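Local coordinates for protein 26S proteasome regulatory subunit RPN10 (Schizosaccharomyces pombe, PDB 2X5N) that binds K48-linked polyubiquitin as a subunit of the 26S proteasome and protects ubiquitin chains from disassembly by deubiquitinating enzymes, promoting protein degradation, at residues A[18-23]-A[168-173]; A[25-30]-A[175-180]. One frame throughout, in Å; residues are numbered along the deposited sequence. Where two conformers were deposited one is given.

Contact 1: A[18-23]-A[168-173]; sequences GDYIPT and VSIPPS
Asp19 meets Pro172 with both its backbone and its side chain. The carbonyl O of Asp19 lies 3.5 Å from Pro172 CB, and water 1 bridges it to the next residue, placed to donate to Asp19 O and accepting the backbone N-H of Ser173 (water O to Ser173 N 2.6 Å). With chi1 at 63°, CG of Asp19 sits between its own N and carbonyl carbon, and OD2 comes within 3.8 Å of Pro172 CG. The charge of that carboxylate is met by a salt bridge to Arg24, and OD1 lies in the plane of the Tyr20 ring at its edge.

Tyr20 carries the contact. Its CG is anti to the carbonyl carbon (chi1 -66°), which sends the ring out of the loop and across to Ile170-Pro172. The OH donates to Ile170 O over 2.6 Å, meeting the carbonyl in its plane on a lone pair, with a C=O...O angle of 141°. The same hydroxyl is hydrogen-bonded to Gly144 N, and two polar partners therefore fix the ring's far end. Pro172 covers one face, its CA 4.1 Å from the ring centroid in a CH-pi contact displaced toward the rim, while its CG rests 3.8 Å from Tyr20 CE2. A phenylalanine here would keep the ring, but Ile170 O and Gly144 N would probably be left without their shared hydroxyl partner.

At Ile21 the backbone takes over: its N-H points to water 2, 3.0 Å from Ser173 O and placed to donate to it. Two waters thus bridge the Asp19 to Ile21 backbone to Ser173.

This joins the loop between strand 3-9 and helix 24-42 to the chain leaving edge strand 166-170, at the C-terminal ends of the parallel strands of a von Willebrand factor A domain.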
# COMPACT_ATOMS: atom_id res chain seq x y z
N GLY A 18 19.08 5.04 -3.53
CA GLY A 18 18.89 5.82 -4.75
C GLY A 18 18.70 5.03 -6.03
O GLY A 18 18.76 5.59 -7.12
N ASP A 19 18.46 3.73 -5.92
CA ASP A 19 18.18 2.93 -7.11
C ASP A 19 16.81 3.18 -7.74
O ASP A 19 16.55 2.71 -8.85
CB ASP A 19 18.42 1.42 -6.86
CG ASP A 19 17.52 0.80 -5.80
OD1 ASP A 19 16.82 1.51 -5.06
OD2 ASP A 19 17.54 -0.45 -5.73
N TYR A 20 15.94 3.92 -7.04
CA TYR A 20 14.74 4.51 -7.64
C TYR A 20 14.87 6.01 -7.46
O TYR A 20 15.33 6.47 -6.43
CB TYR A 20 13.45 3.98 -6.98
CG TYR A 20 13.22 2.51 -7.21
CD1 TYR A 20 12.23 2.06 -8.08
CD2 TYR A 20 14.04 1.57 -6.60
CE1 TYR A 20 12.05 0.71 -8.30
CE2 TYR A 20 13.86 0.21 -6.83
CZ TYR A 20 12.88 -0.20 -7.68
OH TYR A 20 12.73 -1.54 -7.90
N ILE A 21 14.48 6.78 -8.47
CA ILE A 21 14.71 8.21 -8.47
C ILE A 21 13.64 8.93 -7.66
O ILE A 21 12.46 8.70 -7.88
CB ILE A 21 14.75 8.76 -9.92
CG1 ILE A 21 16.04 8.29 -10.61
CG2 ILE A 21 14.75 10.28 -9.92
CD1 ILE A 21 16.11 8.64 -12.08
N PRO A 22 14.04 9.78 -6.71
CA PRO A 22 15.41 10.05 -6.26
C PRO A 22 15.88 9.11 -5.14
O PRO A 22 17.09 8.88 -4.98
CB PRO A 22 15.32 11.49 -5.75
CG PRO A 22 13.90 11.57 -5.21
CD PRO A 22 13.07 10.72 -6.12
N THR A 23 14.93 8.58 -4.37
CA THR A 23 15.16 7.46 -3.45
C THR A 23 13.94 6.57 -3.55
O THR A 23 12.88 6.99 -3.99
CB THR A 23 15.32 7.90 -1.98
OG1 THR A 23 14.10 8.51 -1.53
CG2 THR A 23 16.49 8.86 -1.84
N VAL A 168 2.16 -5.68 -8.26
CA VAL A 168 2.81 -4.82 -9.24
C VAL A 168 4.28 -4.79 -8.82
O VAL A 168 4.64 -4.23 -7.78
CB VAL A 168 2.21 -3.41 -9.26
CG1 VAL A 168 2.98 -2.48 -10.21
CG2 VAL A 168 0.71 -3.47 -9.61
N SER A 169 5.15 -5.37 -9.64
CA SER A 169 6.56 -5.54 -9.30
C SER A 169 7.36 -4.69 -10.27
O SER A 169 7.27 -4.91 -11.47
CB SER A 169 6.96 -7.01 -9.46
OG SER A 169 6.19 -7.84 -8.63
N ILE A 170 8.14 -3.74 -9.75
CA ILE A 170 8.82 -2.79 -10.61
C ILE A 170 10.29 -2.78 -10.26
O ILE A 170 10.64 -2.35 -9.17
CB ILE A 170 8.30 -1.38 -10.39
CG1 ILE A 170 6.79 -1.30 -10.65
CG2 ILE A 170 9.05 -0.39 -11.29
CD1 ILE A 170 6.39 -1.61 -12.06
N PRO A 171 11.14 -3.29 -11.15
CA PRO A 171 12.59 -3.18 -10.96
C PRO A 171 13.19 -1.81 -10.94
O PRO A 171 12.54 -0.89 -11.44
CB PRO A 171 13.22 -4.16 -11.96
CG PRO A 171 12.07 -4.71 -12.76
CD PRO A 171 10.80 -3.98 -12.40
N PRO A 172 14.43 -1.67 -10.49
CA PRO A 172 15.11 -0.40 -10.66
C PRO A 172 15.12 0.14 -12.07
O PRO A 172 15.31 -0.68 -12.93
CB PRO A 172 16.46 -0.59 -9.97
CG PRO A 172 16.27 -1.77 -9.06
CD PRO A 172 15.24 -2.63 -9.73
N SER A 173 14.94 1.42 -12.32
CA SER A 173 15.04 1.91 -13.68
C SER A 173 15.23 3.40 -13.66
O SER A 173 15.09 4.01 -12.60
CB SER A 173 13.80 1.53 -14.50
OG SER A 173 12.81 2.53 -14.45
O HOH W 1 14.49 2.97 -10.32
O HOH W 2 13.03 4.86 -10.63

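Contact 2: A[25-30]-A[175-180]; sequences FEAQKD and QLLSDL
The flat carboxylate of Asp30 meets Ser178 through water 4, which donates to Asp30 OD2 at 2.7 Å and, in the conformer given, is hydrogen-bonded to Ser178 OG at 2.9 Å. The Phe25 ring, with Glu26 OE2 of the conformer given in plane at its edge, turns instead to Ile9 and Met15, and the amide of Gln28 gives its OE1 to Asp10 N.

The direct contacts are mostly carbon. Ala27 CB meets Leu177 CB at 3.9 Å. Because CG of Leu177 is anti to its backbone N (chi1 -179°), the side chain reaches across to helix 24-42, and CD2 settles 3.9 Å from Ala27 O. Farther on, CB of Ser178 packs 4.1 Å from CB of Asp30.

Water 3 bridges the two backbones: it donates to Ala27 O and accepts Ser178 N-H, an amide in the first turn of its helix. Ala27 O is also held by Thr31 OG1.

The CA atoms of Ala27 and Leu177 are 5.8 Å apart, a close approach consistent with the small alanine side chain, and it pairs the first and last helices on one side of the sheet in the Rossmann-like von Willebrand factor A fold.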
# COMPACT_ATOMS: atom_id res chain seq x y z
N PHE A 25 12.12 5.73 -1.03
CA PHE A 25 11.10 6.34 -0.21
C PHE A 25 10.36 7.45 -0.95
O PHE A 25 9.12 7.50 -0.91
CB PHE A 25 11.68 6.91 1.08
CG PHE A 25 10.61 7.48 1.94
CD1 PHE A 25 9.82 6.64 2.72
CD2 PHE A 25 10.28 8.81 1.87
CE1 PHE A 25 8.76 7.13 3.45
CE2 PHE A 25 9.22 9.31 2.62
CZ PHE A 25 8.47 8.47 3.40
N GLU A 26 11.10 8.33 -1.61
CA GLU A 26 10.51 9.48 -2.27
C GLU A 26 9.75 9.10 -3.53
O GLU A 26 8.76 9.73 -3.89
CB GLU A 26 11.59 10.50 -2.57
CG GLU A 26 12.06 11.25 -1.33
CD GLU A 26 10.96 12.13 -0.76
OE1 GLU A 26 10.23 12.75 -1.57
OE2 GLU A 26 10.81 12.18 0.48
N ALA A 27 10.23 8.07 -4.18
CA ALA A 27 9.55 7.46 -5.31
C ALA A 27 8.16 6.96 -4.97
O ALA A 27 7.18 7.12 -5.67
CB ALA A 27 10.39 6.46 -6.04
N GLN A 28 8.14 6.29 -3.83
CA GLN A 28 6.93 5.77 -3.26
C GLN A 28 5.99 6.93 -2.92
O GLN A 28 4.79 6.88 -3.19
CB GLN A 28 7.29 4.93 -2.00
CG GLN A 28 6.22 4.80 -0.99
CD GLN A 28 6.75 4.12 0.23
OE1 GLN A 28 6.47 2.96 0.47
NE2 GLN A 28 7.57 4.84 1.00
N LYS A 29 6.53 7.95 -2.27
CA LYS A 29 5.70 9.10 -1.83
C LYS A 29 4.90 9.75 -2.98
O LYS A 29 3.72 10.06 -2.81
CB LYS A 29 6.57 10.14 -1.11
CG LYS A 29 5.80 11.18 -0.34
CD LYS A 29 6.75 12.18 0.29
CE LYS A 29 6.02 13.24 1.09
NZ LYS A 29 6.93 14.35 1.44
N ASP A 30 5.53 9.90 -4.14
CA ASP A 30 4.82 10.42 -5.32
C ASP A 30 3.73 9.42 -5.82
O ASP A 30 2.67 9.82 -6.27
CB ASP A 30 5.80 10.70 -6.47
CG ASP A 30 6.65 11.96 -6.26
OD1 ASP A 30 6.57 12.57 -5.18
OD2 ASP A 30 7.39 12.34 -7.19
N GLN A 175 13.18 5.45 -15.09
CA GLN A 175 11.84 6.04 -15.16
C GLN A 175 11.29 6.19 -13.76
O GLN A 175 11.84 5.67 -12.81
CB GLN A 175 10.93 5.20 -16.05
CG GLN A 175 11.45 5.12 -17.50
CD GLN A 175 10.39 4.71 -18.51
OE1 GLN A 175 9.30 4.28 -18.16
NE2 GLN A 175 10.73 4.85 -19.79
N LEU A 176 10.19 6.92 -13.63
CA LEU A 176 9.63 7.23 -12.33
C LEU A 176 8.64 6.18 -11.87
O LEU A 176 7.76 5.76 -12.63
CB LEU A 176 8.92 8.57 -12.37
CG LEU A 176 9.80 9.75 -12.80
CD1 LEU A 176 9.05 11.06 -12.64
CD2 LEU A 176 11.10 9.78 -12.00
N LEU A 177 8.78 5.75 -10.62
CA LEU A 177 7.91 4.72 -10.10
C LEU A 177 6.45 5.09 -10.24
O LEU A 177 5.62 4.25 -10.59
CB LEU A 177 8.26 4.47 -8.64
CG LEU A 177 7.45 3.38 -7.91
CD1 LEU A 177 7.62 2.01 -8.57
CD2 LEU A 177 7.83 3.32 -6.46
N SER A 178 6.11 6.34 -9.95
CA SER A 178 4.72 6.75 -10.01
C SER A 178 4.15 6.57 -11.41
O SER A 178 3.03 6.12 -11.57
CB SER A 178 4.56 8.20 -9.53
OG SER A 178 5.34 9.09 -10.32
N ASP A 179 4.93 6.91 -12.42
CA ASP A 179 4.49 6.74 -13.81
C ASP A 179 4.30 5.27 -14.12
O ASP A 179 3.32 4.88 -14.73
CB ASP A 179 5.49 7.37 -14.78
CG ASP A 179 5.54 8.88 -14.67
OD1 ASP A 179 4.50 9.49 -14.37
OD2 ASP A 179 6.62 9.47 -14.87
N LEU A 180 5.26 4.45 -13.73
CA LEU A 180 5.18 3.01 -13.99
C LEU A 180 3.99 2.36 -13.29
O LEU A 180 3.28 1.57 -13.89
CB LEU A 180 6.50 2.35 -13.59
CG LEU A 180 7.67 2.77 -14.48
CD1 LEU A 180 8.99 2.40 -13.83
CD2 LEU A 180 7.54 2.12 -15.86
O HOH W 3 7.72 8.09 -8.34
O HOH W 4 7.36 11.06 -9.56

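Contacts 1 and 2 have centres about 7 Å apart and share one corner of the domain, each segment of contact 1 running on in the chain to a segment of contact 2: 18-23 leads into helix 24-42, and the loop after strand 166-170 leads into helix 177-182. They also touch directly. Ile21 O of contact 1 lies 3.6 Å from Ala27 CB of contact 2. Ile170 CG2, in the conformer given, touches both Leu177 CD1 (3.9 Å) and Leu180 CD1 (3.8 Å). Both contacts use bridging waters; contact 1 is nearer the surface and contact 2 more buried. No metal or ligand takes part in either; together they join the first loop and helix 24-42 to strand 166-170 and helix 177-182.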